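TRAP dicarboxylate transporter, DctP subunit (Anaerococcus prevoti, PDB 4N91) binds D-glucuronate, as either anomer, in its interlobe cleft as a TRAP-type solute-binding protein, and probably delivers it to the membrane components of the transporter. Local coordinates at residues I108-Y113 with Q238-I243; S95-E100 with Q177-N182; A120-M125 with W148-S153. One frame throughout, in Å; residues are numbered along the deposited sequence.

Contact 1. Residues I108-Y113 with Q238-I243. With BDP (beta-D-glucopyranuronic acid), chain C.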
loop_
_atom_site.group_PDB
_atom_site.type_symbol
_atom_site.label_atom_id
_atom_site.label_comp_id
_atom_site.label_asym_id
_atom_site.label_seq_id
_atom_site.Cartn_x
_atom_site.Cartn_y
_atom_site.Cartn_z
ATOM N N ILE A 108 1.744 11.855 -4.484
ATOM C CA ILE A 108 2.862 11.573 -5.387
ATOM C C ILE A 108 3.020 10.076 -5.699
ATOM O O ILE A 108 3.179 9.688 -6.867
ATOM C CB ILE A 108 4.191 12.194 -4.860
ATOM C CG1 ILE A 108 5.342 11.962 -5.839
ATOM C CG2 ILE A 108 4.582 11.659 -3.484
ATOM C CD1 ILE A 108 5.185 12.646 -7.133
ATOM N N PHE A 109 2.974 9.242 -4.670
ATOM C CA PHE A 109 3.202 7.800 -4.882
ATOM C C PHE A 109 1.947 7.042 -5.338
ATOM O O PHE A 109 1.999 5.831 -5.538
ATOM C CB PHE A 109 3.771 7.126 -3.639
ATOM C CG PHE A 109 5.026 7.754 -3.122
ATOM C CD1 PHE A 109 6.092 8.028 -3.964
ATOM C CD2 PHE A 109 5.147 8.076 -1.784
ATOM C CE1 PHE A 109 7.236 8.607 -3.462
ATOM C CE2 PHE A 109 6.301 8.661 -1.293
ATOM C CZ PHE A 109 7.326 8.938 -2.132
ATOM N N ASN A 110 0.834 7.743 -5.491
ATOM C CA ASN A 110 -0.400 7.147 -6.030
ATOM C C ASN A 110 -0.573 7.356 -7.531
ATOM O O ASN A 110 -1.540 6.869 -8.119
ATOM C CB ASN A 110 -1.619 7.697 -5.295
ATOM C CG ASN A 110 -1.617 7.309 -3.834
ATOM O OD1 ASN A 110 -1.062 6.268 -3.477
ATOM N ND2 ASN A 110 -2.180 8.158 -2.982
ATOM N N LEU A 111 0.367 8.052 -8.162
ATOM C CA LEU A 111 0.279 8.300 -9.597
ATOM C C LEU A 111 0.435 6.990 -10.369
ATOM O O LEU A 111 1.338 6.223 -10.096
ATOM C CB LEU A 111 1.365 9.284 -10.040
ATOM C CG LEU A 111 1.244 10.702 -9.474
ATOM C CD1 LEU A 111 2.439 11.562 -9.902
ATOM C CD2 LEU A 111 -0.064 11.320 -9.929
ATOM N N PRO A 112 -0.436 6.741 -11.350
ATOM C CA PRO A 112 -0.294 5.553 -12.191
ATOM C C PRO A 112 0.925 5.627 -13.102
ATOM O O PRO A 112 1.297 6.720 -13.576
ATOM C CB PRO A 112 -1.567 5.564 -13.044
ATOM C CG PRO A 112 -2.474 6.553 -12.405
ATOM C CD PRO A 112 -1.619 7.536 -11.709
ATOM N N TYR A 113 1.542 4.468 -13.313
ATOM C CA TYR A 113 2.667 4.328 -14.221
ATOM C C TYR A 113 3.742 5.350 -13.918
ATOM O O TYR A 113 4.299 5.988 -14.814
ATOM C CB TYR A 113 2.177 4.413 -15.661
ATOM C CG TYR A 113 1.228 3.292 -15.967
ATOM C CD1 TYR A 113 1.683 1.985 -16.033
ATOM C CD2 TYR A 113 -0.126 3.518 -16.143
ATOM C CE1 TYR A 113 0.819 0.942 -16.294
ATOM C CE2 TYR A 113 -0.993 2.491 -16.406
ATOM C CZ TYR A 113 -0.520 1.199 -16.470
ATOM O OH TYR A 113 -1.394 0.153 -16.712
ATOM N N GLN A 238 -0.173 0.682 -10.837
ATOM C CA GLN A 238 0.455 1.395 -9.725
ATOM C C GLN A 238 1.376 0.494 -8.934
ATOM O O GLN A 238 1.200 -0.748 -8.902
ATOM C CB GLN A 238 -0.560 1.961 -8.746
ATOM C CG GLN A 238 -1.465 3.037 -9.279
ATOM C CD GLN A 238 -2.642 3.232 -8.355
ATOM O OE1 GLN A 238 -3.424 2.286 -8.064
ATOM N NE2 GLN A 238 -2.772 4.433 -7.851
HETATM N N MSE A 239 2.363 1.134 -8.298
HETATM C CA MSE A 239 3.178 0.509 -7.267
HETATM C C MSE A 239 2.992 1.373 -6.037
HETATM O O MSE A 239 3.600 2.439 -5.916
HETATM C CB MSE A 239 4.646 0.406 -7.656
HETATM C CG MSE A 239 4.827 -0.317 -8.931
HETATM SE SE MSE A 239 6.714 -0.545 -9.336
HETATM C CE MSE A 239 6.946 -2.314 -8.473
ATOM N N VAL A 240 2.125 0.920 -5.140
ATOM C CA VAL A 240 1.658 1.779 -4.048
ATOM C C VAL A 240 2.272 1.299 -2.748
ATOM O O VAL A 240 1.984 0.191 -2.280
ATOM C CB VAL A 240 0.114 1.778 -3.913
ATOM C CG1 VAL A 240 -0.317 2.744 -2.815
ATOM C CG2 VAL A 240 -0.552 2.153 -5.250
ATOM N N PRO A 241 3.149 2.112 -2.157
ATOM C CA PRO A 241 3.759 1.608 -0.925
ATOM C C PRO A 241 2.775 1.546 0.219
ATOM O O PRO A 241 1.881 2.390 0.315
ATOM C CB PRO A 241 4.862 2.637 -0.628
ATOM C CG PRO A 241 4.369 3.923 -1.276
ATOM C CD PRO A 241 3.621 3.461 -2.520
ATOM N N ASP A 242 2.944 0.566 1.090
ATOM C CA ASP A 242 2.339 0.608 2.409
ATOM C C ASP A 242 3.250 1.453 3.300
ATOM O O ASP A 242 4.493 1.389 3.205
ATOM C CB ASP A 242 2.167 -0.806 2.976
ATOM C CG ASP A 242 1.022 -1.571 2.349
ATOM O OD1 ASP A 242 0.033 -0.942 1.882
ATOM O OD2 ASP A 242 1.094 -2.822 2.363
ATOM N N ILE A 243 2.641 2.274 4.137
ATOM C CA ILE A 243 3.386 3.194 4.987
ATOM C C ILE A 243 3.155 2.838 6.445
ATOM O O ILE A 243 2.015 2.628 6.873
ATOM C CB ILE A 243 2.931 4.648 4.765
ATOM C CG1 ILE A 243 2.959 4.999 3.273
ATOM C CG2 ILE A 243 3.790 5.607 5.582
ATOM C CD1 ILE A 243 4.342 5.001 2.629
HETATM C C1 BDP C . -2.784 -4.260 -0.166
HETATM C C2 BDP C . -2.093 -3.327 0.717
HETATM C C3 BDP C . -2.974 -2.955 1.874
HETATM C C4 BDP C . -4.194 -2.357 1.426
HETATM C C5 BDP C . -4.869 -3.273 0.481
HETATM C C6 BDP C . -6.119 -2.623 -0.164
HETATM O O2 BDP C . -1.054 -4.194 1.323
HETATM O O3 BDP C . -2.258 -2.047 2.775
HETATM O O4 BDP C . -5.022 -1.993 2.407
HETATM O O5 BDP C . -3.975 -3.626 -0.632
HETATM O O6A BDP C . -6.976 -2.200 0.642
HETATM O O1 BDP C . -1.994 -4.347 -1.379
HETATM O O6B BDP C . -6.307 -2.761 -1.394
HETATM O O HOH W 1 2.533 4.091 -8.601
#

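Contact 2. Residues S95-E100 with Q177-N182. With BDP (beta-D-glucopyranuronic acid), chain C.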
loop_
_atom_site.group_PDB
_atom_site.type_symbol
_atom_site.label_atom_id
_atom_site.label_comp_id
_atom_site.label_asym_id
_atom_site.label_seq_id
_atom_site.Cartn_x
_atom_site.Cartn_y
_atom_site.Cartn_z
ATOM N N SER A 95 -2.029 1.970 3.542
ATOM C CA SER A 95 -1.623 2.147 2.164
ATOM C C SER A 95 -1.495 3.622 1.852
ATOM O O SER A 95 -2.294 4.449 2.307
ATOM C CB SER A 95 -2.643 1.527 1.212
ATOM O OG SER A 95 -2.284 1.741 -0.138
ATOM N N ASN A 96 -0.485 3.957 1.079
ATOM C CA ASN A 96 -0.305 5.337 0.638
ATOM C C ASN A 96 -1.583 5.858 -0.038
ATOM O O ASN A 96 -1.870 7.064 -0.022
ATOM C CB ASN A 96 0.852 5.389 -0.338
ATOM C CG ASN A 96 1.350 6.781 -0.574
ATOM O OD1 ASN A 96 2.149 7.294 0.196
ATOM N ND2 ASN A 96 0.878 7.402 -1.632
ATOM N N ALA A 97 -2.336 4.946 -0.652
ATOM C CA ALA A 97 -3.553 5.317 -1.371
ATOM C C ALA A 97 -4.482 6.158 -0.496
ATOM O O ALA A 97 -5.119 7.085 -0.980
ATOM C CB ALA A 97 -4.281 4.067 -1.871
ATOM N N ILE A 98 -4.619 5.806 0.778
ATOM C CA ILE A 98 -5.572 6.506 1.626
ATOM C C ILE A 98 -4.984 7.709 2.348
ATOM O O ILE A 98 -5.706 8.577 2.807
ATOM C CB ILE A 98 -6.293 5.585 2.638
ATOM C CG1 ILE A 98 -5.338 5.105 3.716
ATOM C CG2 ILE A 98 -7.022 4.391 1.908
ATOM C CD1 ILE A 98 -6.031 4.481 4.903
ATOM N N LEU A 99 -3.662 7.802 2.408
ATOM C CA LEU A 99 -3.036 8.895 3.140
ATOM C C LEU A 99 -3.195 10.225 2.416
ATOM O O LEU A 99 -3.147 11.273 3.043
ATOM C CB LEU A 99 -1.580 8.607 3.413
ATOM C CG LEU A 99 -1.368 7.416 4.364
ATOM C CD1 LEU A 99 0.115 7.180 4.547
ATOM C CD2 LEU A 99 -2.036 7.626 5.708
ATOM N N GLU A 100 -3.433 10.185 1.108
ATOM C CA GLU A 100 -3.666 11.411 0.347
ATOM C C GLU A 100 -4.883 12.201 0.808
ATOM O O GLU A 100 -4.980 13.368 0.515
ATOM C CB GLU A 100 -3.764 11.108 -1.152
ATOM C CG GLU A 100 -4.970 10.288 -1.542
ATOM C CD GLU A 100 -5.067 10.009 -3.042
ATOM O OE1 GLU A 100 -4.052 10.148 -3.776
ATOM O OE2 GLU A 100 -6.177 9.632 -3.475
ATOM N N GLN A 177 -9.432 1.364 -3.216
ATOM C CA GLN A 177 -9.301 1.884 -1.868
ATOM C C GLN A 177 -9.978 3.238 -1.770
ATOM O O GLN A 177 -10.407 3.802 -2.786
ATOM C CB GLN A 177 -7.834 1.992 -1.507
ATOM C CG GLN A 177 -7.107 0.645 -1.575
ATOM C CD GLN A 177 -5.685 0.757 -1.061
ATOM O OE1 GLN A 177 -5.444 0.771 0.146
ATOM N NE2 GLN A 177 -4.756 0.859 -1.966
ATOM N N GLN A 178 -10.109 3.748 -0.547
ATOM C CA GLN A 178 -10.716 5.054 -0.326
ATOM C C GLN A 178 -9.719 6.150 -0.704
ATOM O O GLN A 178 -9.061 6.757 0.148
ATOM C CB GLN A 178 -11.214 5.222 1.112
ATOM C CG GLN A 178 -12.164 6.414 1.261
ATOM C CD GLN A 178 -12.639 6.656 2.686
ATOM O OE1 GLN A 178 -12.266 7.641 3.308
ATOM N NE2 GLN A 178 -13.459 5.761 3.201
ATOM N N SER A 179 -9.642 6.393 -2.003
ATOM C CA SER A 179 -8.609 7.190 -2.618
ATOM C C SER A 179 -9.169 7.960 -3.812
ATOM O O SER A 179 -9.521 7.358 -4.835
ATOM C CB SER A 179 -7.530 6.233 -3.133
ATOM O OG SER A 179 -6.618 6.901 -3.996
ATOM N N PRO A 180 -9.283 9.286 -3.695
ATOM C CA PRO A 180 -9.784 10.050 -4.857
ATOM C C PRO A 180 -8.953 9.854 -6.122
ATOM O O PRO A 180 -9.518 9.860 -7.218
ATOM C CB PRO A 180 -9.778 11.494 -4.376
ATOM C CG PRO A 180 -9.847 11.387 -2.846
ATOM C CD PRO A 180 -9.109 10.126 -2.496
ATOM N N THR A 181 -7.659 9.613 -5.982
ATOM C CA THR A 181 -6.818 9.353 -7.149
ATOM C C THR A 181 -7.288 8.111 -7.898
ATOM O O THR A 181 -7.486 8.133 -9.122
ATOM C CB THR A 181 -5.340 9.202 -6.732
ATOM O OG1 THR A 181 -4.853 10.478 -6.344
ATOM C CG2 THR A 181 -4.515 8.640 -7.877
ATOM N N ASN A 182 -7.548 7.036 -7.156
ATOM C CA ASN A 182 -8.008 5.809 -7.773
ATOM C C ASN A 182 -9.408 5.914 -8.344
ATOM O O ASN A 182 -9.716 5.284 -9.353
ATOM C CB ASN A 182 -7.872 4.626 -6.815
ATOM C CG ASN A 182 -6.425 4.179 -6.691
ATOM O OD1 ASN A 182 -5.668 4.717 -5.898
ATOM N ND2 ASN A 182 -6.031 3.217 -7.523
HETATM C C1 BDP C . -2.784 -4.260 -0.166
HETATM C C2 BDP C . -2.093 -3.327 0.717
HETATM C C3 BDP C . -2.974 -2.955 1.874
HETATM C C4 BDP C . -4.194 -2.357 1.426
HETATM C C5 BDP C . -4.869 -3.273 0.481
HETATM C C6 BDP C . -6.119 -2.623 -0.164
HETATM O O2 BDP C . -1.054 -4.194 1.323
HETATM O O3 BDP C . -2.258 -2.047 2.775
HETATM O O4 BDP C . -5.022 -1.993 2.407
HETATM O O5 BDP C . -3.975 -3.626 -0.632
HETATM O O6A BDP C . -6.976 -2.200 0.642
HETATM O O1 BDP C . -1.994 -4.347 -1.379
HETATM O O6B BDP C . -6.307 -2.761 -1.394
#

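Contact 3. Residues A120-M125 with W148-S153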
loop_
_atom_site.group_PDB
_atom_site.type_symbol
_atom_site.label_atom_id
_atom_site.label_comp_id
_atom_site.label_asym_id
_atom_site.label_seq_id
_atom_site.Cartn_x
_atom_site.Cartn_y
_atom_site.Cartn_z
ATOM N N ALA A 120 13.605 0.951 -9.587
ATOM C CA ALA A 120 13.441 2.404 -9.472
ATOM C C ALA A 120 12.595 2.744 -8.244
ATOM O O ALA A 120 12.956 3.593 -7.433
ATOM C CB ALA A 120 12.797 2.982 -10.737
ATOM N N TYR A 121 11.480 2.041 -8.113
ATOM C CA TYR A 121 10.567 2.197 -7.000
ATOM C C TYR A 121 11.257 2.021 -5.639
ATOM O O TYR A 121 11.150 2.869 -4.761
ATOM C CB TYR A 121 9.442 1.170 -7.204
ATOM C CG TYR A 121 8.473 0.991 -6.063
ATOM C CD1 TYR A 121 7.958 2.078 -5.376
ATOM C CD2 TYR A 121 8.035 -0.275 -5.715
ATOM C CE1 TYR A 121 7.041 1.906 -4.337
ATOM C CE2 TYR A 121 7.112 -0.473 -4.684
ATOM C CZ TYR A 121 6.627 0.621 -3.999
ATOM O OH TYR A 121 5.728 0.439 -2.990
ATOM N N HIS A 122 11.975 0.919 -5.460
ATOM C CA HIS A 122 12.607 0.647 -4.177
ATOM C C HIS A 122 13.648 1.703 -3.845
ATOM O O HIS A 122 13.781 2.115 -2.687
ATOM C CB HIS A 122 13.264 -0.724 -4.196
ATOM C CG HIS A 122 12.290 -1.840 -4.355
ATOM N ND1 HIS A 122 12.678 -3.139 -4.595
ATOM C CD2 HIS A 122 10.935 -1.851 -4.309
ATOM C CE1 HIS A 122 11.606 -3.902 -4.703
ATOM N NE2 HIS A 122 10.537 -3.146 -4.538
ATOM N N HIS A 123 14.383 2.152 -4.851
ATOM C CA HIS A 123 15.409 3.150 -4.607
ATOM C C HIS A 123 14.794 4.488 -4.234
ATOM O O HIS A 123 15.332 5.195 -3.392
ATOM C CB HIS A 123 16.329 3.298 -5.813
ATOM C CG HIS A 123 17.393 2.249 -5.868
ATOM N ND1 HIS A 123 17.226 1.048 -6.527
ATOM C CD2 HIS A 123 18.622 2.203 -5.303
ATOM C CE1 HIS A 123 18.322 0.321 -6.390
ATOM N NE2 HIS A 123 19.182 0.998 -5.649
ATOM N N VAL A 124 13.673 4.823 -4.867
ATOM C CA VAL A 124 12.927 6.016 -4.501
ATOM C C VAL A 124 12.480 5.983 -3.041
ATOM O O VAL A 124 12.709 6.943 -2.308
ATOM C CB VAL A 124 11.723 6.261 -5.449
ATOM C CG1 VAL A 124 10.746 7.282 -4.863
ATOM C CG2 VAL A 124 12.232 6.737 -6.809
HETATM N N MSE A 125 11.879 4.874 -2.606
HETATM C CA MSE A 125 11.313 4.771 -1.267
HETATM C C MSE A 125 12.419 4.736 -0.213
HETATM O O MSE A 125 12.167 5.051 0.953
HETATM C CB MSE A 125 10.427 3.518 -1.158
HETATM C CG MSE A 125 9.236 3.510 -2.091
HETATM SE SE MSE A 125 8.144 5.139 -2.015
HETATM C CE MSE A 125 7.671 5.124 -0.091
ATOM N N TRP A 148 8.459 2.369 4.991
ATOM C CA TRP A 148 7.533 1.831 4.007
ATOM C C TRP A 148 7.654 0.305 3.965
ATOM O O TRP A 148 8.612 -0.290 4.472
ATOM C CB TRP A 148 7.820 2.432 2.633
ATOM C CG TRP A 148 9.146 1.971 2.040
ATOM C CD1 TRP A 148 10.410 2.419 2.367
ATOM C CD2 TRP A 148 9.331 0.992 1.014
ATOM N NE1 TRP A 148 11.358 1.762 1.609
ATOM C CE2 TRP A 148 10.720 0.892 0.764
ATOM C CE3 TRP A 148 8.451 0.201 0.269
ATOM C CZ2 TRP A 148 11.244 0.017 -0.177
ATOM C CZ3 TRP A 148 8.977 -0.661 -0.673
ATOM C CH2 TRP A 148 10.366 -0.746 -0.886
ATOM N N LEU A 149 6.653 -0.319 3.365
ATOM C CA LEU A 149 6.627 -1.755 3.185
ATOM C C LEU A 149 6.231 -2.027 1.751
ATOM O O LEU A 149 5.438 -1.274 1.178
ATOM C CB LEU A 149 5.622 -2.416 4.137
ATOM C CG LEU A 149 5.783 -2.048 5.630
ATOM C CD1 LEU A 149 4.597 -2.530 6.393
ATOM C CD2 LEU A 149 7.070 -2.558 6.239
ATOM N N ASP A 150 6.747 -3.111 1.186
ATOM C CA ASP A 150 6.504 -3.462 -0.205
ATOM C C ASP A 150 5.119 -4.112 -0.342
ATOM O O ASP A 150 4.762 -5.016 0.420
ATOM C CB ASP A 150 7.566 -4.470 -0.644
ATOM C CG ASP A 150 7.749 -4.550 -2.149
ATOM O OD1 ASP A 150 6.900 -4.072 -2.928
ATOM O OD2 ASP A 150 8.799 -5.118 -2.562
ATOM N N ALA A 151 4.343 -3.626 -1.300
ATOM C CA ALA A 151 3.062 -4.234 -1.662
ATOM C C ALA A 151 3.021 -4.520 -3.167
ATOM O O ALA A 151 1.949 -4.598 -3.769
ATOM C CB ALA A 151 1.914 -3.345 -1.240
ATOM N N GLY A 152 4.185 -4.701 -3.789
ATOM C CA GLY A 152 4.225 -5.079 -5.197
ATOM C C GLY A 152 3.547 -4.074 -6.100
ATOM O O GLY A 152 3.560 -2.881 -5.819
ATOM N N SER A 153 2.956 -4.552 -7.195
ATOM C CA SER A 153 2.229 -3.699 -8.115
ATOM C C SER A 153 0.759 -4.118 -8.147
ATOM O O SER A 153 0.433 -5.262 -7.833
ATOM C CB SER A 153 2.809 -3.777 -9.538
ATOM O OG SER A 153 2.616 -5.065 -10.087
HETATM O O HOH W 2 3.972 -1.578 -3.366
HETATM O O HOH W 3 7.860 -3.871 -5.333
#

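Contact 1. Residues I108-Y113 with Q238-I243
The carbonyl oxygen of Asn110 receives the side-chain amide of Gln238, with Gln238 NE2 only 2.7 Å from Asn110 O and an N-H...O angle of 153°. The bond joins a buried loop to one of the connections between the two lobes of the periplasmic binding protein fold: residues 238-243 leave strand 231-238 of one sheet and enter strand 242-247 of the other. The acceptor lies in the plane of the Gln238 amide, whereas the donor is tilted out of the Asn110 carbonyl plane by 29°. With Gln238 CG turned away from its own carbonyl carbon (chi1 -65°) and the chain extended beyond it, CG runs past Pro112 CA at 4.0 Å, and its NE2 reaches the loop. The other end of the amide, OE1, is taken by Asn182 ND2, which leaves the flat group little freedom to turn. A leucine here, having no amide, would probably leave Asn110 O and Asn182 ND2 without the partner they share. Alongside, a water accepts from Met239 N and donates to Leu111 O at 2.9 Å, linking the two backbones where no direct bond does. Farther on the contact turns apolar. Phe109 CB rests against Pro241 CD at 3.8 Å, and the Phe109 ring carries Ile108 CG2 over the centre of one face. Asn110 OD1 lies 3.7 Å from Val240 CG1, but the polar needs of that amide are met elsewhere, by Asn96 ND2 at OD1 and by Glu100 OE1 at ND2. Past Pro241 the connection reaches the sugar: Asp242 turns its carboxylate to bound beta-D-glucuronate, OD1 lying 2.7 Å from hydroxyl O3 and OD2 2.8 Å from O2.

Contact 2. Residues S95-E100 with Q177-N182
The backbones come closest at Ile98 and Ser179, whose CA atoms are 5.3 Å apart, where a short, weakly bonded helix of about residues 96-99 faces the N-terminal end of helix 180-188. Glu100 spans the gap. Its CG sits between the backbone N and the carbonyl carbon (chi1 67°), and the extended chain carries the carboxylate to the start of the facing helix. There Thr181 grips both oxygens, OG1 donating to Glu100 OE1 at 2.7 Å and the backbone N to Glu100 OE2 at 2.9 Å, nearly straight at 170°. Each donor comes to the syn side of its oxygen, somewhat out of the carboxylate plane, a two-pronged hold that fixes the rotation of the group. Ser179 OG, at the N-cap position, lies 2.8 Å from the same OE2, though its proton may go to Asn182 OD1 instead. Pro180 CD presses close as well, 3.1 Å from OE2. A negative charge at this helix end would probably be favoured by the helix dipole. At the other end of the contact, Ser95 OG caps its own helix by accepting from Ala97 N and also receives Gln177 NE2 at 3.2 Å, near the plane of the amide. Ala97 CB packs against that same NE2. Both Ser95 and Gln177 line the glucuronate pocket; Gln177 CD lies 3.5 Å from C6 of the bound sugar acid, alongside its carboxylate. Because residues 95-100 start on the last residue of strand 91-95 and residues 177-182 follow strand 173-176 of another sheet, the contact bridges the lobes beside the ligand, consistent with a closed, loaded form. Helix 77-86 packs on Ile98, and strand 242-247 lies against Ser95 and Leu99.

Contact 3. Residues A120-M125 with W148-S153
Tyr121 brings its ring from helix 118-125 toward Trp148, the six-membered rings standing 5.6 Å apart between centroids with their planes inclined at 56°. Placing CG opposite the backbone N (chi1 171°) sends the phenol toward the turn beyond strand 143-149, where its OH meets a water at 2.7 Å. That water accepts from Ala151 N and lies 2.8 Å from Gly152 O, so one solvent molecule joins the tyrosine to the backbone of the turn. Asp150 OD1 lies at the edge of the Tyr121 ring. One residue on, His122 touches the same indole through CD2, 3.6 Å from Trp148 CH2, and completes an aromatic cluster. Its NE2 is bonded to a second water, which donates to Asp150 OD1 at 2.6 Å. This oxygen is also held by Gly152 N in an Asx turn, approached from above the carboxylate plane; the positive phi of Gly152 suits glycine. At the end of the segment, selenomethionine Met125 packs closely: its CB sits over the Trp148 five-membered ring, 3.3 Å from the centroid and 13° off the normal, a CH-pi contact. The chain then bends twice, holding SE above the same face at a distance and bringing CE to 3.8 Å from Trp148 CB. The indole N-H is used by Asp126. Residues 148-153 form a lobe-to-lobe connection, leading from strand 143-149 to strand 154-158. Helix 322-334 backs helix 118-125 at Val124, long helix 256-290 packs on Leu149 and Asp150, and strand 242-247 pairs with Leu149.

Overall arrangement
Contact 1 is the middle member of the set, its centre 9 Å from that of contact 2 and 8 Å from that of contact 3, while contacts 2 and 3 are 16 Å apart and do not touch. Residues 238-243 join all three: Val240 CG1 packs 3.5 Å from Ser95 OG, and Pro241 CA lies 3.1 Å from Tyr121 OH. In the shared sheet, Asp242 O is 2.8 Å from Leu149 N, a probable hydrogen bond that sets two lobe-to-lobe connections side by side. Around the sugar, Asp242, Ser95, Gln177 and Ala151 contribute to a pocket that also includes Arg154, Arg175, Gln77, Asn38 and Asn215, so each contact reaches the ligand site.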